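Local coordinates for protein condensin complex subunit 3 (Schizosaccharomyces pombe, PDB 5OQR) that serves as a regulatory subunit of condensin, the complex required to convert interphase chromatin into condensed, mitotic-like chromosomes, at residues A[217-231]-A[257-270]. Sequence-based numbering, arbitrary orientation.
Sequences GDFRYLSIKKRVRIL and NADNNLLELLERLD
The backbones of 217-231 and 257-270 approach at two places, Asp218 beside Asn257 with CA atoms 6.0 Å apart and Ile224 beside Leu269 at 6.1 Å. Arg227, its CB directed toward 257-270, runs extended from CG to NE and binds carbonyls of its own segment and of the other. Its NH1 donates to Arg268 O at 2.9 Å, the oxygen lying in the guanidinium plane, while NH2 binds Arg220 O and NE binds Leu222 O. An alanine in place of Arg227 would probably leave these three backbone carbonyls without their shared donor and weaken the join between the segments. The guanidinium of Arg268 stands nearly perpendicular to that of Arg227 (83°). Phe219, a buried aromatic, offers its ring edge to CB of Asn257, 3.5 Å from CD2, and its apolar ring stacks with Trp254; its backbone N makes a weak bond to Asn257 OD1. Arg220, long and positively charged, reaches the acidic groups: NH1 forms a salt bridge with Asp218 OD2, and NH2 one with Glu264 OE1 at 3.4 Å and a long one with Asp259. Leu269 supplies the apolar part, its CD2 4.1 Å from Leu231 CD1. The contact sets the loop before helix 224-235 and that helix's first turns against the end of helix 240-257 and the turn following helix 262-266; Val228 and Leu231 also pack on Val277 of helix 275-288.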
# COMPACT_ATOMS: atom_id res chain seq x y z
N GLY A 217 -18.62 -9.87 -17.09
CA GLY A 217 -18.71 -9.44 -18.48
C GLY A 217 -18.39 -7.97 -18.66
O GLY A 217 -17.60 -7.59 -19.53
N ASP A 218 -19.00 -7.12 -17.84
CA ASP A 218 -18.91 -5.68 -18.01
C ASP A 218 -18.47 -5.02 -16.71
O ASP A 218 -18.89 -5.42 -15.62
CB ASP A 218 -20.27 -5.11 -18.44
CG ASP A 218 -20.16 -3.71 -19.00
OD1 ASP A 218 -19.19 -3.00 -18.64
OD2 ASP A 218 -21.03 -3.32 -19.80
N PHE A 219 -17.62 -4.00 -16.83
CA PHE A 219 -17.15 -3.28 -15.65
C PHE A 219 -18.23 -2.37 -15.08
O PHE A 219 -18.12 -1.95 -13.93
CB PHE A 219 -15.90 -2.46 -15.99
CG PHE A 219 -16.18 -1.18 -16.73
CD1 PHE A 219 -15.98 0.04 -16.13
CD2 PHE A 219 -16.66 -1.21 -18.03
CE1 PHE A 219 -16.23 1.22 -16.80
CE2 PHE A 219 -16.92 -0.03 -18.71
CZ PHE A 219 -16.70 1.18 -18.09
N ARG A 220 -19.28 -2.07 -15.86
CA ARG A 220 -20.38 -1.27 -15.34
C ARG A 220 -21.16 -1.99 -14.25
O ARG A 220 -21.82 -1.34 -13.44
CB ARG A 220 -21.34 -0.89 -16.47
CG ARG A 220 -20.75 0.04 -17.51
CD ARG A 220 -21.08 -0.45 -18.91
NE ARG A 220 -21.05 0.59 -19.93
CZ ARG A 220 -21.29 0.37 -21.21
NH1 ARG A 220 -21.59 -0.86 -21.63
NH2 ARG A 220 -21.24 1.36 -22.08
N TYR A 221 -21.10 -3.33 -14.21
CA TYR A 221 -21.76 -4.06 -13.14
C TYR A 221 -21.31 -3.58 -11.78
O TYR A 221 -22.07 -3.64 -10.80
CB TYR A 221 -21.48 -5.56 -13.26
CG TYR A 221 -21.97 -6.21 -14.54
CD1 TYR A 221 -21.62 -7.53 -14.84
CD2 TYR A 221 -22.76 -5.53 -15.45
CE1 TYR A 221 -22.06 -8.13 -16.00
CE2 TYR A 221 -23.20 -6.13 -16.61
CZ TYR A 221 -22.85 -7.43 -16.89
OH TYR A 221 -23.28 -8.04 -18.04
N LEU A 222 -20.08 -3.09 -11.68
CA LEU A 222 -19.54 -2.62 -10.42
C LEU A 222 -20.05 -1.22 -10.10
O LEU A 222 -20.38 -0.43 -10.99
CB LEU A 222 -18.01 -2.59 -10.47
CG LEU A 222 -17.32 -3.88 -10.92
CD1 LEU A 222 -15.82 -3.69 -10.92
CD2 LEU A 222 -17.71 -5.04 -10.01
N SER A 223 -20.13 -0.92 -8.80
CA SER A 223 -20.44 0.43 -8.37
C SER A 223 -19.29 1.36 -8.73
O SER A 223 -18.13 0.94 -8.81
CB SER A 223 -20.69 0.47 -6.87
OG SER A 223 -19.50 0.21 -6.15
N ILE A 224 -19.62 2.63 -8.97
CA ILE A 224 -18.60 3.59 -9.37
C ILE A 224 -17.45 3.61 -8.37
O ILE A 224 -16.28 3.71 -8.75
CB ILE A 224 -19.22 4.99 -9.54
CG1 ILE A 224 -20.29 4.95 -10.64
CG2 ILE A 224 -18.14 6.03 -9.87
CD1 ILE A 224 -20.90 6.29 -11.00
N LYS A 225 -17.76 3.49 -7.08
CA LYS A 225 -16.71 3.48 -6.07
C LYS A 225 -15.91 2.19 -6.09
O LYS A 225 -14.77 2.18 -5.62
CB LYS A 225 -17.32 3.72 -4.69
CG LYS A 225 -18.24 4.95 -4.63
CD LYS A 225 -17.51 6.24 -4.99
CE LYS A 225 -18.46 7.28 -5.56
NZ LYS A 225 -17.72 8.42 -6.18
N LYS A 226 -16.48 1.11 -6.61
CA LYS A 226 -15.71 -0.12 -6.81
C LYS A 226 -14.77 0.02 -8.00
O LYS A 226 -13.60 -0.35 -7.92
CB LYS A 226 -16.65 -1.31 -6.99
CG LYS A 226 -17.24 -1.84 -5.70
CD LYS A 226 -18.11 -3.06 -5.96
CE LYS A 226 -18.81 -3.54 -4.70
NZ LYS A 226 -20.04 -2.75 -4.40
N ARG A 227 -15.28 0.56 -9.11
CA ARG A 227 -14.44 0.76 -10.29
C ARG A 227 -13.21 1.58 -9.96
O ARG A 227 -12.11 1.28 -10.44
CB ARG A 227 -15.24 1.46 -11.39
CG ARG A 227 -16.56 0.81 -11.75
CD ARG A 227 -17.39 1.73 -12.62
NE ARG A 227 -18.76 1.26 -12.80
CZ ARG A 227 -19.73 1.98 -13.35
NH1 ARG A 227 -19.49 3.21 -13.77
NH2 ARG A 227 -20.94 1.46 -13.48
N VAL A 228 -13.37 2.62 -9.15
CA VAL A 228 -12.26 3.51 -8.84
C VAL A 228 -11.29 2.85 -7.87
O VAL A 228 -10.07 2.97 -8.00
CB VAL A 228 -12.78 4.85 -8.30
CG1 VAL A 228 -11.64 5.75 -7.85
CG2 VAL A 228 -13.62 5.55 -9.35
N ARG A 229 -11.82 2.14 -6.87
CA ARG A 229 -10.96 1.48 -5.90
C ARG A 229 -10.10 0.41 -6.57
O ARG A 229 -8.94 0.22 -6.21
CB ARG A 229 -11.80 0.88 -4.78
CG ARG A 229 -11.03 0.64 -3.49
CD ARG A 229 -11.94 0.61 -2.27
NE ARG A 229 -12.81 -0.57 -2.24
CZ ARG A 229 -14.13 -0.57 -2.42
NH1 ARG A 229 -14.79 0.55 -2.63
NH2 ARG A 229 -14.79 -1.72 -2.37
N ILE A 230 -10.66 -0.27 -7.57
CA ILE A 230 -9.89 -1.25 -8.33
C ILE A 230 -8.69 -0.58 -8.99
O ILE A 230 -7.53 -0.96 -8.78
CB ILE A 230 -10.78 -1.95 -9.38
CG1 ILE A 230 -11.83 -2.81 -8.68
CG2 ILE A 230 -9.94 -2.80 -10.33
CD1 ILE A 230 -12.90 -3.34 -9.60
N LEU A 231 -8.96 0.43 -9.82
CA LEU A 231 -7.89 1.07 -10.58
C LEU A 231 -6.87 1.73 -9.66
O LEU A 231 -5.66 1.69 -9.94
CB LEU A 231 -8.48 2.09 -11.55
CG LEU A 231 -9.53 1.56 -12.53
CD1 LEU A 231 -10.08 2.69 -13.37
CD2 LEU A 231 -8.94 0.47 -13.41
N ASN A 257 -15.92 -2.45 -23.19
CA ASN A 257 -17.27 -2.23 -22.67
C ASN A 257 -17.74 -0.80 -22.90
O ASN A 257 -18.95 -0.55 -22.90
CB ASN A 257 -17.32 -2.55 -21.18
CG ASN A 257 -16.80 -3.94 -20.86
OD1 ASN A 257 -16.06 -4.13 -19.90
ND2 ASN A 257 -17.18 -4.92 -21.68
N ALA A 258 -16.82 0.14 -23.09
CA ALA A 258 -17.15 1.53 -23.36
C ALA A 258 -17.14 1.85 -24.85
O ALA A 258 -16.93 3.01 -25.24
CB ALA A 258 -16.20 2.46 -22.61
N ASP A 259 -17.35 0.85 -25.70
CA ASP A 259 -17.44 1.04 -27.14
C ASP A 259 -16.15 1.61 -27.72
O ASP A 259 -16.18 2.35 -28.71
CB ASP A 259 -18.62 1.95 -27.49
CG ASP A 259 -19.86 1.63 -26.67
OD1 ASP A 259 -20.58 0.67 -27.02
OD2 ASP A 259 -20.11 2.34 -25.68
N ASN A 260 -15.01 1.28 -27.11
CA ASN A 260 -13.71 1.78 -27.55
C ASN A 260 -13.68 3.30 -27.59
O ASN A 260 -12.99 3.90 -28.42
CB ASN A 260 -13.34 1.21 -28.92
CG ASN A 260 -13.09 -0.29 -28.87
OD1 ASN A 260 -12.52 -0.80 -27.91
ND2 ASN A 260 -13.52 -0.99 -29.91
N ASN A 261 -14.43 3.94 -26.69
CA ASN A 261 -14.48 5.40 -26.59
C ASN A 261 -13.94 5.79 -25.22
O ASN A 261 -14.63 5.63 -24.21
CB ASN A 261 -15.90 5.91 -26.81
CG ASN A 261 -15.94 7.41 -27.06
OD1 ASN A 261 -16.19 8.19 -26.15
ND2 ASN A 261 -15.68 7.80 -28.30
N LEU A 262 -12.71 6.31 -25.20
CA LEU A 262 -12.07 6.65 -23.94
C LEU A 262 -12.91 7.63 -23.13
O LEU A 262 -13.02 7.50 -21.91
CB LEU A 262 -10.68 7.23 -24.20
CG LEU A 262 -9.81 7.49 -22.98
CD1 LEU A 262 -9.50 6.20 -22.24
CD2 LEU A 262 -8.53 8.18 -23.40
N LEU A 263 -13.52 8.61 -23.80
CA LEU A 263 -14.38 9.56 -23.10
C LEU A 263 -15.54 8.85 -22.43
O LEU A 263 -15.87 9.13 -21.27
CB LEU A 263 -14.89 10.62 -24.07
CG LEU A 263 -13.91 11.73 -24.48
CD1 LEU A 263 -14.58 12.65 -25.50
CD2 LEU A 263 -13.44 12.53 -23.28
N GLU A 264 -16.19 7.93 -23.14
CA GLU A 264 -17.33 7.22 -22.56
C GLU A 264 -16.91 6.43 -21.33
O GLU A 264 -17.67 6.31 -20.37
CB GLU A 264 -17.96 6.30 -23.61
CG GLU A 264 -19.25 5.65 -23.14
CD GLU A 264 -19.99 4.96 -24.27
OE1 GLU A 264 -20.86 4.11 -23.97
OE2 GLU A 264 -19.70 5.25 -25.45
N LEU A 265 -15.69 5.88 -21.35
CA LEU A 265 -15.17 5.21 -20.16
C LEU A 265 -14.95 6.20 -19.03
O LEU A 265 -15.29 5.92 -17.87
CB LEU A 265 -13.86 4.49 -20.51
CG LEU A 265 -13.16 3.70 -19.40
CD1 LEU A 265 -12.31 2.61 -20.01
CD2 LEU A 265 -12.28 4.59 -18.52
N LEU A 266 -14.39 7.37 -19.34
CA LEU A 266 -14.13 8.37 -18.30
C LEU A 266 -15.43 8.79 -17.62
O LEU A 266 -15.44 9.06 -16.41
CB LEU A 266 -13.43 9.58 -18.91
CG LEU A 266 -12.02 9.33 -19.46
CD1 LEU A 266 -11.54 10.53 -20.25
CD2 LEU A 266 -11.06 9.01 -18.34
N GLU A 267 -16.52 8.87 -18.37
CA GLU A 267 -17.80 9.28 -17.80
C GLU A 267 -18.32 8.28 -16.77
O GLU A 267 -19.22 8.62 -16.00
CB GLU A 267 -18.83 9.48 -18.90
CG GLU A 267 -18.45 10.57 -19.89
CD GLU A 267 -19.44 10.70 -21.02
OE1 GLU A 267 -20.54 10.13 -20.92
OE2 GLU A 267 -19.12 11.38 -22.02
N ARG A 268 -17.78 7.06 -16.75
CA ARG A 268 -18.18 6.04 -15.79
C ARG A 268 -17.24 5.98 -14.59
O ARG A 268 -17.26 4.99 -13.85
CB ARG A 268 -18.25 4.68 -16.47
CG ARG A 268 -19.24 4.59 -17.62
CD ARG A 268 -20.67 4.38 -17.13
NE ARG A 268 -21.23 5.58 -16.50
CZ ARG A 268 -21.80 6.58 -17.17
NH1 ARG A 268 -21.89 6.55 -18.49
NH2 ARG A 268 -22.28 7.62 -16.50
N LEU A 269 -16.41 7.01 -14.39
CA LEU A 269 -15.48 7.04 -13.27
C LEU A 269 -15.68 8.25 -12.37
O LEU A 269 -14.95 8.38 -11.38
CB LEU A 269 -14.04 7.03 -13.79
CG LEU A 269 -13.61 5.79 -14.57
CD1 LEU A 269 -12.19 5.96 -15.07
CD2 LEU A 269 -13.72 4.53 -13.72
N ASP A 270 -16.62 9.13 -12.67
CA ASP A 270 -16.90 10.31 -11.85
C ASP A 270 -15.61 11.09 -11.58
O ASP A 270 -15.19 11.27 -10.44
CB ASP A 270 -17.59 9.90 -10.55
CG ASP A 270 -18.23 11.08 -9.84
OD1 ASP A 270 -18.38 11.01 -8.60
OD2 ASP A 270 -18.58 12.06 -10.52
O HOH W 1 -21.21 4.95 -13.80